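Local coordinates for protein dicer Related Helicase (Caenorhabditis elegans, PDB 6M6S) that binds double-stranded RNA carrying a 5'-triphosphate through the zinc-containing C-terminal domain modelled here and, as a full-length RLR-family helicase, probably hydrolyses ATP, at residues D60-D66 / R78-R83; Y26-V30 / I121-I125; V41-L45 / Y86-L90. One frame throughout, in Å; residues are numbered along the deposited sequence. Where two conformers were deposited one is given.

Contact 1 (D60-D66 / R78-R83). With nucleotides of chain C.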
loop_
_atom_site.group_PDB
_atom_site.type_symbol
_atom_site.label_atom_id
_atom_site.label_comp_id
_atom_site.label_asym_id
_atom_site.label_seq_id
_atom_site.Cartn_x
_atom_site.Cartn_y
_atom_site.Cartn_z
ATOM N N ASP B 60 -23.080 -13.836 -14.487
ATOM C CA ASP B 60 -21.766 -14.383 -14.773
ATOM C C ASP B 60 -20.664 -13.874 -13.866
ATOM O O ASP B 60 -19.500 -14.272 -14.000
ATOM C CB ASP B 60 -21.419 -14.051 -16.224
ATOM C CG ASP B 60 -22.298 -14.795 -17.205
ATOM O OD1 ASP B 60 -21.946 -15.938 -17.555
ATOM O OD2 ASP B 60 -23.347 -14.251 -17.608
ATOM N N ASN B 61 -21.006 -12.968 -12.966
ATOM C CA ASN B 61 -19.999 -12.451 -12.088
ATOM C C ASN B 61 -20.725 -12.005 -10.838
ATOM O O ASN B 61 -21.172 -10.871 -10.770
ATOM C CB ASN B 61 -19.265 -11.266 -12.761
ATOM C CG ASN B 61 -18.139 -10.752 -11.931
ATOM O OD1 ASN B 61 -18.264 -10.595 -10.724
ATOM N ND2 ASN B 61 -17.013 -10.510 -12.567
ATOM N N GLN B 62 -20.934 -12.921 -9.896
ATOM C CA GLN B 62 -21.716 -12.612 -8.687
ATOM C C GLN B 62 -20.811 -12.488 -7.486
ATOM O O GLN B 62 -20.175 -13.464 -7.127
ATOM C CB GLN B 62 -22.710 -13.767 -8.404
ATOM C CG GLN B 62 -23.449 -14.259 -9.622
ATOM C CD GLN B 62 -24.491 -15.317 -9.288
ATOM O OE1 GLN B 62 -24.427 -15.963 -8.228
ATOM N NE2 GLN B 62 -25.477 -15.460 -10.163
ATOM N N PRO B 63 -20.706 -11.292 -6.857
ATOM C CA PRO B 63 -20.000 -11.223 -5.577
ATOM C C PRO B 63 -20.836 -11.948 -4.513
ATOM O O PRO B 63 -22.003 -11.612 -4.363
ATOM C CB PRO B 63 -19.972 -9.713 -5.270
ATOM C CG PRO B 63 -20.306 -9.031 -6.668
ATOM C CD PRO B 63 -21.326 -9.995 -7.207
ATOM N N LEU B 64 -20.268 -12.934 -3.809
ATOM C CA LEU B 64 -21.088 -13.718 -2.863
ATOM C C LEU B 64 -20.524 -13.673 -1.415
ATOM O O LEU B 64 -20.313 -12.576 -0.869
ATOM C CB LEU B 64 -21.255 -15.140 -3.368
ATOM C CG LEU B 64 -21.933 -15.329 -4.734
ATOM C CD1 LEU B 64 -21.838 -16.818 -5.184
ATOM C CD2 LEU B 64 -23.430 -14.897 -4.645
ATOM N N SER B 65 -20.214 -14.830 -0.816
ATOM C CA SER B 65 -19.880 -14.906 0.620
ATOM C C SER B 65 -18.565 -14.224 0.981
ATOM O O SER B 65 -17.656 -14.150 0.156
ATOM C CB SER B 65 -19.776 -16.380 1.020
ATOM O OG SER B 65 -20.849 -17.102 0.437
ATOM N N ASP B 66 -18.439 -13.738 2.202
ATOM C CA ASP B 66 -17.136 -13.212 2.639
ATOM C C ASP B 66 -16.175 -14.380 2.800
ATOM O O ASP B 66 -16.608 -15.516 3.071
ATOM C CB ASP B 66 -17.284 -12.489 3.982
ATOM C CG ASP B 66 -17.754 -11.062 3.808
ATOM O OD1 ASP B 66 -17.254 -10.401 2.861
ATOM O OD2 ASP B 66 -18.628 -10.624 4.577
ATOM N N ARG B 78 -13.573 -11.727 -0.741
ATOM C CA ARG B 78 -14.938 -12.160 -0.996
ATOM C C ARG B 78 -14.878 -13.249 -2.016
ATOM O O ARG B 78 -14.046 -13.204 -2.943
ATOM C CB ARG B 78 -15.719 -10.988 -1.558
ATOM C CG ARG B 78 -17.163 -11.246 -1.696
ATOM C CD ARG B 78 -17.890 -9.900 -1.859
ATOM N NE ARG B 78 -19.286 -10.153 -1.763
ATOM C CZ ARG B 78 -20.228 -9.229 -1.797
ATOM N NH1 ARG B 78 -19.910 -7.934 -1.914
ATOM N NH2 ARG B 78 -21.481 -9.619 -1.704
ATOM N N ALA B 79 -15.776 -14.235 -1.919
ATOM C CA ALA B 79 -15.834 -15.237 -2.978
ATOM C C ALA B 79 -16.852 -14.792 -4.023
ATOM O O ALA B 79 -17.799 -14.050 -3.711
ATOM C CB ALA B 79 -16.270 -16.604 -2.378
ATOM N N TYR B 80 -16.638 -15.222 -5.276
ATOM C CA TYR B 80 -17.539 -14.895 -6.365
ATOM C C TYR B 80 -17.923 -16.177 -7.070
ATOM O O TYR B 80 -17.218 -17.201 -6.951
ATOM C CB TYR B 80 -16.819 -14.040 -7.418
ATOM C CG TYR B 80 -16.573 -12.560 -7.081
ATOM C CD1 TYR B 80 -15.717 -12.201 -6.052
ATOM C CD2 TYR B 80 -17.158 -11.559 -7.844
ATOM C CE1 TYR B 80 -15.459 -10.867 -5.756
ATOM C CE2 TYR B 80 -16.890 -10.206 -7.570
ATOM C CZ TYR B 80 -16.060 -9.886 -6.532
ATOM O OH TYR B 80 -15.757 -8.562 -6.282
ATOM N N LYS B 81 -19.026 -16.130 -7.816
ATOM C CA LYS B 81 -19.327 -17.150 -8.834
ATOM C C LYS B 81 -19.089 -16.507 -10.188
ATOM O O LYS B 81 -19.782 -15.518 -10.546
ATOM C CB LYS B 81 -20.783 -17.613 -8.725
ATOM C CG LYS B 81 -21.093 -18.883 -9.489
ATOM C CD LYS B 81 -22.646 -19.124 -9.482
ATOM C CE LYS B 81 -23.017 -20.528 -9.717
ATOM N NZ LYS B 81 -24.373 -20.833 -9.122
ATOM N N ILE B 82 -18.083 -16.998 -10.916
ATOM C CA ILE B 82 -17.703 -16.386 -12.188
ATOM C C ILE B 82 -17.811 -17.465 -13.235
ATOM O O ILE B 82 -17.158 -18.514 -13.091
ATOM C CB ILE B 82 -16.281 -15.854 -12.119
ATOM C CG1 ILE B 82 -16.177 -14.720 -11.082
ATOM C CG2 ILE B 82 -15.799 -15.371 -13.527
ATOM C CD1 ILE B 82 -15.003 -13.913 -11.248
ATOM N N ARG B 83 -18.661 -17.254 -14.243
ATOM C CA ARG B 83 -18.905 -18.237 -15.291
ATOM C C ARG B 83 -19.273 -19.593 -14.649
ATOM O O ARG B 83 -18.811 -20.658 -15.085
ATOM C CB ARG B 83 -17.700 -18.383 -16.228
ATOM C CG ARG B 83 -17.170 -17.091 -16.822
ATOM C CD ARG B 83 -17.022 -17.164 -18.359
ATOM N NE ARG B 83 -15.675 -17.484 -18.862
ATOM C CZ ARG B 83 -14.688 -16.593 -19.057
ATOM N NH1 ARG B 83 -14.856 -15.304 -18.746
ATOM N NH2 ARG B 83 -13.508 -16.989 -19.547
ATOM P P C C 12 -19.511 -5.403 -19.481
ATOM O OP1 C C 12 -19.684 -6.376 -20.598
ATOM O OP2 C C 12 -20.697 -4.636 -19.044
ATOM O "O5'" C C 12 -18.861 -6.151 -18.235
ATOM C "C5'" C C 12 -17.832 -7.106 -18.417
ATOM C "C4'" C C 12 -17.337 -7.648 -17.103
ATOM O "O4'" C C 12 -16.906 -6.573 -16.253
ATOM C "C3'" C C 12 -18.340 -8.382 -16.241
ATOM O "O3'" C C 12 -18.611 -9.687 -16.706
ATOM C "C2'" C C 12 -17.649 -8.373 -14.896
ATOM O "O2'" C C 12 -16.638 -9.370 -14.871
ATOM C "C1'" C C 12 -16.986 -6.988 -14.902
ATOM N N1 C C 12 -17.795 -6.017 -14.133
ATOM C C2 C C 12 -17.592 -5.963 -12.761
ATOM O O2 C C 12 -16.700 -6.685 -12.269
ATOM N N3 C C 12 -18.331 -5.094 -12.025
ATOM C C4 C C 12 -19.272 -4.362 -12.617
ATOM N N4 C C 12 -19.982 -3.541 -11.846
ATOM C C5 C C 12 -19.515 -4.413 -14.017
ATOM C C6 C C 12 -18.762 -5.259 -14.728
#
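Pro63 and Tyr80 form a non-hydrogen-bonded pair, side chains on one face of the sheet. The CA of Pro63 sits over one face of the Tyr80 ring, 3.9 Å from its centroid, as a CH-pi contact, and the CG of Pro63 touches CE2 of the same ring. Asn61 comes to that ring from its edge: OD1 lies 3.2 Å from Tyr80 CD2, with amide and ring planes 81° apart, and has no hydrogen-bond partner in the model. The other end of the amide turns to the RNA, Asn61 ND2 giving a weak bond of 2.6 Å to O2' of C12 of chain C.

Arg78 reaches across the strand pair. With CG anti to the backbone N (chi1 -173°) and the chain extended to NE, the Arg78 guanidinium is set with one face against Pro63, whose CB lies 3.5 Å from Arg78 CZ, over the middle of the group. Near the guanidinium plane Arg78 NE donates to Leu64 O at 2.8 Å, and its NH2 adds a weak bond to the same oxygen. Arg78 NH1 hydrogen-bonds the bound RNA, probably at its triphosphate end. A leucine in place of Arg78 would probably leave Leu64 O without its side-chain donors and the RNA without one of its grips.

On the opposite face of the sheet Gln62 and Lys81 run side by side, Gln62 OE1 to Lys81 CD 3.8 Å, and both hydrogen-bond Ser153 on helix 140-167; Gln62 NE2 also bonds Asn157. Backbone bonds such as Gln62 N to Lys81 O (2.9 Å) hold the register until it slips by one between Pro63 and Asp66. This is an antiparallel hairpin broken by a beta bulge, one face turned to RNA in a RIG-I-type C-terminal domain.

Contact 2 (Y26-V30 / I121-I125)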
loop_
_atom_site.group_PDB
_atom_site.type_symbol
_atom_site.label_atom_id
_atom_site.label_comp_id
_atom_site.label_asym_id
_atom_site.label_seq_id
_atom_site.Cartn_x
_atom_site.Cartn_y
_atom_site.Cartn_z
ATOM N N TYR B 26 -0.944 -18.326 -9.285
ATOM C CA TYR B 26 -2.356 -18.755 -9.353
ATOM C C TYR B 26 -3.324 -17.606 -9.455
ATOM O O TYR B 26 -4.542 -17.816 -9.485
ATOM C CB TYR B 26 -2.741 -19.665 -8.159
ATOM C CG TYR B 26 -1.988 -20.962 -8.221
ATOM C CD1 TYR B 26 -2.328 -21.918 -9.150
ATOM C CD2 TYR B 26 -0.886 -21.188 -7.397
ATOM C CE1 TYR B 26 -1.615 -23.079 -9.237
ATOM C CE2 TYR B 26 -0.163 -22.349 -7.484
ATOM C CZ TYR B 26 -0.530 -23.281 -8.393
ATOM O OH TYR B 26 0.189 -24.449 -8.471
ATOM N N ILE B 27 -2.847 -16.363 -9.450
ATOM C CA ILE B 27 -3.765 -15.253 -9.538
ATOM C C ILE B 27 -3.939 -14.924 -11.013
ATOM O O ILE B 27 -2.947 -14.797 -11.750
ATOM C CB ILE B 27 -3.172 -13.996 -8.900
ATOM C CG1 ILE B 27 -2.853 -14.266 -7.424
ATOM C CG2 ILE B 27 -4.141 -12.783 -9.015
ATOM C CD1 ILE B 27 -4.040 -14.644 -6.520
ATOM N N LYS B 28 -5.187 -14.820 -11.465
ATOM C CA LYS B 28 -5.450 -14.543 -12.893
ATOM C C LYS B 28 -6.636 -13.592 -12.885
ATOM O O LYS B 28 -7.458 -13.631 -11.928
ATOM C CB LYS B 28 -5.855 -15.817 -13.629
ATOM C CG LYS B 28 -4.681 -16.792 -13.708
ATOM C CD LYS B 28 -5.184 -18.159 -13.856
ATOM C CE LYS B 28 -4.149 -19.147 -13.387
ATOM N NZ LYS B 28 -3.095 -19.306 -14.391
ATOM N N LYS B 29 -6.703 -12.673 -13.863
ATOM C CA LYS B 29 -7.733 -11.645 -13.888
ATOM C C LYS B 29 -8.923 -12.003 -14.758
ATOM O O LYS B 29 -8.755 -12.522 -15.882
ATOM C CB LYS B 29 -7.172 -10.377 -14.539
ATOM C CG LYS B 29 -5.948 -9.832 -13.918
ATOM C CD LYS B 29 -5.523 -8.559 -14.699
ATOM C CE LYS B 29 -4.766 -8.819 -15.972
ATOM N NZ LYS B 29 -4.115 -7.543 -16.346
ATOM N N VAL B 30 -10.113 -11.629 -14.293
ATOM C CA VAL B 30 -11.282 -11.671 -15.127
ATOM C C VAL B 30 -11.864 -10.260 -15.124
ATOM O O VAL B 30 -12.443 -9.831 -14.120
ATOM C CB VAL B 30 -12.300 -12.657 -14.586
ATOM C CG1 VAL B 30 -13.538 -12.687 -15.510
ATOM C CG2 VAL B 30 -11.639 -14.043 -14.461
ATOM N N ILE B 121 0.459 -10.820 -14.164
ATOM C CA ILE B 121 -0.793 -11.545 -13.895
ATOM C C ILE B 121 -1.498 -11.690 -15.232
ATOM O O ILE B 121 -1.792 -10.699 -15.925
ATOM C CB ILE B 121 -1.689 -10.756 -12.874
ATOM C CG1 ILE B 121 -0.915 -10.650 -11.566
ATOM C CG2 ILE B 121 -3.033 -11.495 -12.641
ATOM C CD1 ILE B 121 -1.615 -9.849 -10.483
ATOM N N SER B 122 -1.788 -12.927 -15.616
ATOM C CA SER B 122 -2.428 -13.154 -16.911
ATOM C C SER B 122 -3.980 -12.967 -16.818
ATOM O O SER B 122 -4.584 -13.039 -15.717
ATOM C CB SER B 122 -2.092 -14.578 -17.417
ATOM O OG SER B 122 -2.723 -15.560 -16.600
ATOM N N GLU B 123 -4.633 -12.743 -17.958
ATOM C CA GLU B 123 -6.101 -12.858 -17.989
ATOM C C GLU B 123 -6.513 -14.322 -18.043
ATOM O O GLU B 123 -5.969 -15.099 -18.847
ATOM C CB GLU B 123 -6.636 -12.108 -19.217
ATOM C CG GLU B 123 -6.136 -10.656 -19.179
ATOM C CD GLU B 123 -6.696 -9.759 -20.252
ATOM O OE1 GLU B 123 -7.092 -10.273 -21.338
ATOM O OE2 GLU B 123 -6.684 -8.514 -20.016
ATOM N N ALA B 124 -7.469 -14.708 -17.191
ATOM C CA ALA B 124 -7.964 -16.082 -17.142
ATOM C C ALA B 124 -8.487 -16.567 -18.464
ATOM O O ALA B 124 -9.069 -15.787 -19.233
ATOM C CB ALA B 124 -9.107 -16.188 -16.085
ATOM N N ILE B 125 -8.219 -17.837 -18.763
ATOM C CA ILE B 125 -8.753 -18.483 -19.960
ATOM C C ILE B 125 -9.613 -19.646 -19.482
ATOM O O ILE B 125 -9.610 -19.994 -18.307
ATOM C CB ILE B 125 -7.626 -19.088 -20.847
ATOM C CG1 ILE B 125 -6.721 -20.026 -20.032
ATOM C CG2 ILE B 125 -6.781 -17.995 -21.468
ATOM C CD1 ILE B 125 -5.749 -20.814 -20.927
HETATM O O HOH W 1 -1.066 -15.135 -13.722
HETATM O O HOH W 2 -0.931 -17.206 -15.580
HETATM O O HOH W 3 -2.150 -9.613 -18.322
HETATM O O HOH W 4 -10.599 -13.438 -18.383
#
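A short parallel strand pairing brings Lys29 of strand 27-30 against Ser122, Glu123 and Ala124, where the weakly bonded strand 122-123 forms an edge of a three-stranded mixed sheet. Lys29 uses both its backbone groups: its N donates to Ser122 O at 2.8 Å, and its O accepts from Ala124 N at 2.9 Å, so the two bonds straddle Glu123. End to end, residues 27-30 and 121-124 run 52° apart, and a water fills in, donating to Ile27 O and accepting from Ser122 N.

Ile121 is the buried wedge. Its CG2 presses on Ile27 O at 3.4 Å and on Lys29 CG at 3.6 Å, while the two isoleucines lie alongside each other, CG2 to CG2. The Lys29 chain crosses Ile121 at about a right angle and bends at chi3 (-81°), which carries CE to 3.5 Å from Ile121 O; its NZ goes on to a salt bridge with Glu115, Glu123 staying beyond salt-bridge range.

On the face opposite Lys29 and Glu123, Lys28 CG passes 3.7 Å from Ser122 OG, and a water donates to that hydroxyl and accepts a weak bond from Lys28 NZ, whose salt bridge is with Asp128. The methyls Val30 CG2 and Ala124 CB meet at 3.7 Å, next to Phe129. Two bonds round one residue, on strands running the same way, mark a parallel beta bridge, here joining sequence-distant parts of the domain.

Contact 3 (V41-L45 / Y86-L90). With nucleotides of chain D.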
loop_
_atom_site.group_PDB
_atom_site.type_symbol
_atom_site.label_atom_id
_atom_site.label_comp_id
_atom_site.label_asym_id
_atom_site.label_seq_id
_atom_site.Cartn_x
_atom_site.Cartn_y
_atom_site.Cartn_z
ATOM N N VAL B 41 -6.585 -23.550 -2.351
ATOM C CA VAL B 41 -6.654 -22.349 -1.528
ATOM C C VAL B 41 -7.825 -22.436 -0.540
ATOM O O VAL B 41 -7.779 -21.844 0.535
ATOM C CB VAL B 41 -6.755 -21.086 -2.394
ATOM C CG1 VAL B 41 -8.124 -20.951 -2.966
ATOM C CG2 VAL B 41 -6.402 -19.854 -1.545
ATOM N N TRP B 42 -8.863 -23.240 -0.877
ATOM C CA TRP B 42 -10.032 -23.189 -0.034
ATOM C C TRP B 42 -9.748 -23.762 1.378
ATOM O O TRP B 42 -10.463 -23.405 2.356
ATOM C CB TRP B 42 -11.175 -23.980 -0.685
ATOM C CG TRP B 42 -11.768 -23.369 -1.966
ATOM C CD1 TRP B 42 -11.688 -23.877 -3.232
ATOM C CD2 TRP B 42 -12.592 -22.193 -2.056
ATOM N NE1 TRP B 42 -12.396 -23.111 -4.107
ATOM C CE2 TRP B 42 -12.984 -22.083 -3.424
ATOM C CE3 TRP B 42 -13.049 -21.239 -1.113
ATOM C CZ2 TRP B 42 -13.773 -21.041 -3.888
ATOM C CZ3 TRP B 42 -13.854 -20.204 -1.552
ATOM C CH2 TRP B 42 -14.243 -20.149 -2.941
ATOM N N ARG B 43 -8.722 -24.622 1.523
ATOM C CA ARG B 43 -8.331 -25.175 2.825
ATOM C C ARG B 43 -7.970 -24.072 3.808
ATOM O O ARG B 43 -8.130 -24.234 5.032
ATOM C CB ARG B 43 -7.110 -26.094 2.657
ATOM C CG ARG B 43 -7.322 -27.166 1.580
ATOM C CD ARG B 43 -5.987 -27.557 0.972
ATOM N NE ARG B 43 -5.049 -28.039 1.979
ATOM C CZ ARG B 43 -3.727 -28.044 1.815
ATOM N NH1 ARG B 43 -3.192 -27.580 0.689
ATOM N NH2 ARG B 43 -2.940 -28.500 2.784
ATOM N N PHE B 44 -7.552 -22.944 3.248
ATOM C CA PHE B 44 -7.004 -21.825 4.052
ATOM C C PHE B 44 -7.979 -20.676 4.235
ATOM O O PHE B 44 -7.625 -19.575 4.727
ATOM C CB PHE B 44 -5.682 -21.349 3.444
ATOM C CG PHE B 44 -4.721 -22.473 3.244
ATOM C CD1 PHE B 44 -4.390 -23.293 4.309
ATOM C CD2 PHE B 44 -4.258 -22.786 1.965
ATOM C CE1 PHE B 44 -3.534 -24.372 4.127
ATOM C CE2 PHE B 44 -3.407 -23.873 1.764
ATOM C CZ PHE B 44 -3.053 -24.676 2.856
ATOM N N LEU B 45 -9.234 -20.902 3.855
ATOM C CA LEU B 45 -10.250 -19.859 3.945
ATOM C C LEU B 45 -11.500 -20.366 4.652
ATOM O O LEU B 45 -12.002 -21.473 4.359
ATOM C CB LEU B 45 -10.670 -19.372 2.572
ATOM C CG LEU B 45 -9.528 -18.830 1.706
ATOM C CD1 LEU B 45 -10.021 -18.597 0.330
ATOM C CD2 LEU B 45 -9.014 -17.471 2.327
ATOM N N TYR B 86 -17.094 -21.159 -8.505
ATOM C CA TYR B 86 -16.732 -20.394 -7.323
ATOM C C TYR B 86 -15.234 -20.137 -7.216
ATOM O O TYR B 86 -14.436 -21.060 -7.352
ATOM C CB TYR B 86 -17.183 -21.111 -6.023
ATOM C CG TYR B 86 -18.685 -21.281 -5.919
ATOM C CD1 TYR B 86 -19.545 -20.182 -6.080
ATOM C CD2 TYR B 86 -19.260 -22.536 -5.685
ATOM C CE1 TYR B 86 -20.934 -20.321 -6.020
ATOM C CE2 TYR B 86 -20.667 -22.687 -5.625
ATOM C CZ TYR B 86 -21.483 -21.558 -5.773
ATOM O OH TYR B 86 -22.871 -21.674 -5.725
ATOM N N LEU B 87 -14.850 -18.886 -6.982
ATOM C CA LEU B 87 -13.450 -18.452 -6.896
ATOM C C LEU B 87 -13.287 -17.441 -5.800
ATOM O O LEU B 87 -14.109 -16.530 -5.659
ATOM C CB LEU B 87 -13.041 -17.770 -8.217
ATOM C CG LEU B 87 -13.120 -18.582 -9.508
ATOM C CD1 LEU B 87 -12.791 -17.669 -10.734
ATOM C CD2 LEU B 87 -12.104 -19.741 -9.473
ATOM N N PRO B 88 -12.180 -17.509 -5.042
ATOM C CA PRO B 88 -11.878 -16.484 -4.034
ATOM C C PRO B 88 -11.258 -15.258 -4.697
ATOM O O PRO B 88 -10.498 -15.370 -5.664
ATOM C CB PRO B 88 -10.833 -17.135 -3.134
ATOM C CG PRO B 88 -10.760 -18.579 -3.557
ATOM C CD PRO B 88 -11.326 -18.730 -4.954
ATOM N N GLN B 89 -11.649 -14.087 -4.205
ATOM C CA GLN B 89 -10.944 -12.838 -4.523
ATOM C C GLN B 89 -10.294 -12.305 -3.273
ATOM O O GLN B 89 -10.956 -11.781 -2.346
ATOM C CB GLN B 89 -11.963 -11.843 -5.034
ATOM C CG GLN B 89 -11.285 -10.547 -5.610
ATOM C CD GLN B 89 -12.344 -9.504 -5.836
ATOM O OE1 GLN B 89 -12.835 -8.867 -4.880
ATOM N NE2 GLN B 89 -12.760 -9.355 -7.094
ATOM N N LEU B 90 -8.977 -12.489 -3.180
ATOM C CA LEU B 90 -8.273 -11.941 -2.029
ATOM C C LEU B 90 -8.081 -10.435 -2.226
ATOM O O LEU B 90 -7.732 -9.996 -3.322
ATOM C CB LEU B 90 -6.938 -12.619 -1.882
ATOM C CG LEU B 90 -6.986 -14.106 -1.540
ATOM C CD1 LEU B 90 -5.607 -14.772 -1.706
ATOM C CD2 LEU B 90 -7.520 -14.201 -0.054
ATOM P P G D 2 -13.524 -3.832 -3.070
ATOM O OP1 G D 2 -12.287 -3.725 -2.231
ATOM O OP2 G D 2 -14.337 -2.575 -3.195
ATOM O "O5'" G D 2 -12.985 -4.294 -4.500
ATOM C "C5'" G D 2 -12.315 -5.540 -4.634
ATOM C "C4'" G D 2 -11.998 -5.805 -6.079
ATOM O "O4'" G D 2 -13.214 -6.020 -6.813
ATOM C "C3'" G D 2 -11.306 -4.680 -6.844
ATOM O "O3'" G D 2 -9.918 -4.705 -6.625
ATOM C "C2'" G D 2 -11.633 -5.039 -8.284
ATOM O "O2'" G D 2 -10.796 -6.116 -8.694
ATOM C "C1'" G D 2 -13.052 -5.581 -8.144
ATOM N N9 G D 2 -14.089 -4.563 -8.385
ATOM C C8 G D 2 -14.835 -3.878 -7.424
ATOM N N7 G D 2 -15.719 -3.061 -7.961
ATOM C C5 G D 2 -15.553 -3.249 -9.339
ATOM C C6 G D 2 -16.212 -2.657 -10.450
ATOM O O6 G D 2 -17.117 -1.838 -10.429
ATOM N N1 G D 2 -15.726 -3.112 -11.674
ATOM C C2 G D 2 -14.728 -4.051 -11.824
ATOM N N2 G D 2 -14.388 -4.401 -13.084
ATOM N N3 G D 2 -14.107 -4.613 -10.791
ATOM C C4 G D 2 -14.566 -4.168 -9.605
HETATM O O HOH W 5 -13.739 -23.632 -6.741
#
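Trp42 turns its CG anti to its own carbonyl carbon (chi1 -69°), and chi2 of 113° then brings one face of the indole over Pro88; Val41, with chi1 at 75°, swings CG1 between its backbone N and carbonyl carbon and so meets the same proline. The contact packs a 3-10 turn against strand 85-90, the last in order of a four-stranded antiparallel sheet of this RIG-I-type C-terminal domain.

Pro88 takes most of the contacts. Its CG lies over a face of the Trp42 six-membered ring, 3.9 Å from the centroid, a CH-pi contact, and its CD is 3.5 Å from Trp42 CZ2. From another direction Val41 CG1 comes to 3.6 Å of Pro88 CG, and Leu45 CD1 arrives at about a right angle, 3.8 Å from Pro88 CB. Leu45 CD2 only brushes Leu90 CD2.

Lys145 of helix 140-167 clasps the turn by hydrogen bonds to Trp42 O and Leu45 O, and the same helix packs on the indole through Leu149. Leu45 stands near the zinc site without touching it, its side chain about 6 Å from that of Cys69. Gln89 packs against the RNA, its OE1 3.4 Å from C5' of G2 of chain D and weakly hydrogen-bonded to Tyr80 OH. The indole edge faces the Tyr86 carbonyl, and one water joins them, accepting from Trp42 NE1 at 3.0 Å and donating to Tyr86 O at 2.7 Å.

Overall arrangement
Starting from the N terminus, the chain passes 26-30, then 41-45, then 60-66, before any of the three contacts closes. Contact 1 closes first, as 78-83 returns antiparallel on 60-66 in a hairpin. Contact 3 closes next, when 86-90 meets the 3-10 turn, and contact 2 last, at 121-125. Contact 1 thus lies inside the loop closed by contact 3, and both inside that closed by contact 2; none cross. Contacts 1 and 3 share the four-stranded sheet: strands 75-82 and 85-90 are neighbours, and Tyr86 packs on Leu64 and Lys81. Contact 2 joins strands 27-30 and 122-123 of the mixed sheet, touching contact 1 where Val30 meets Ile82, but not contact 3.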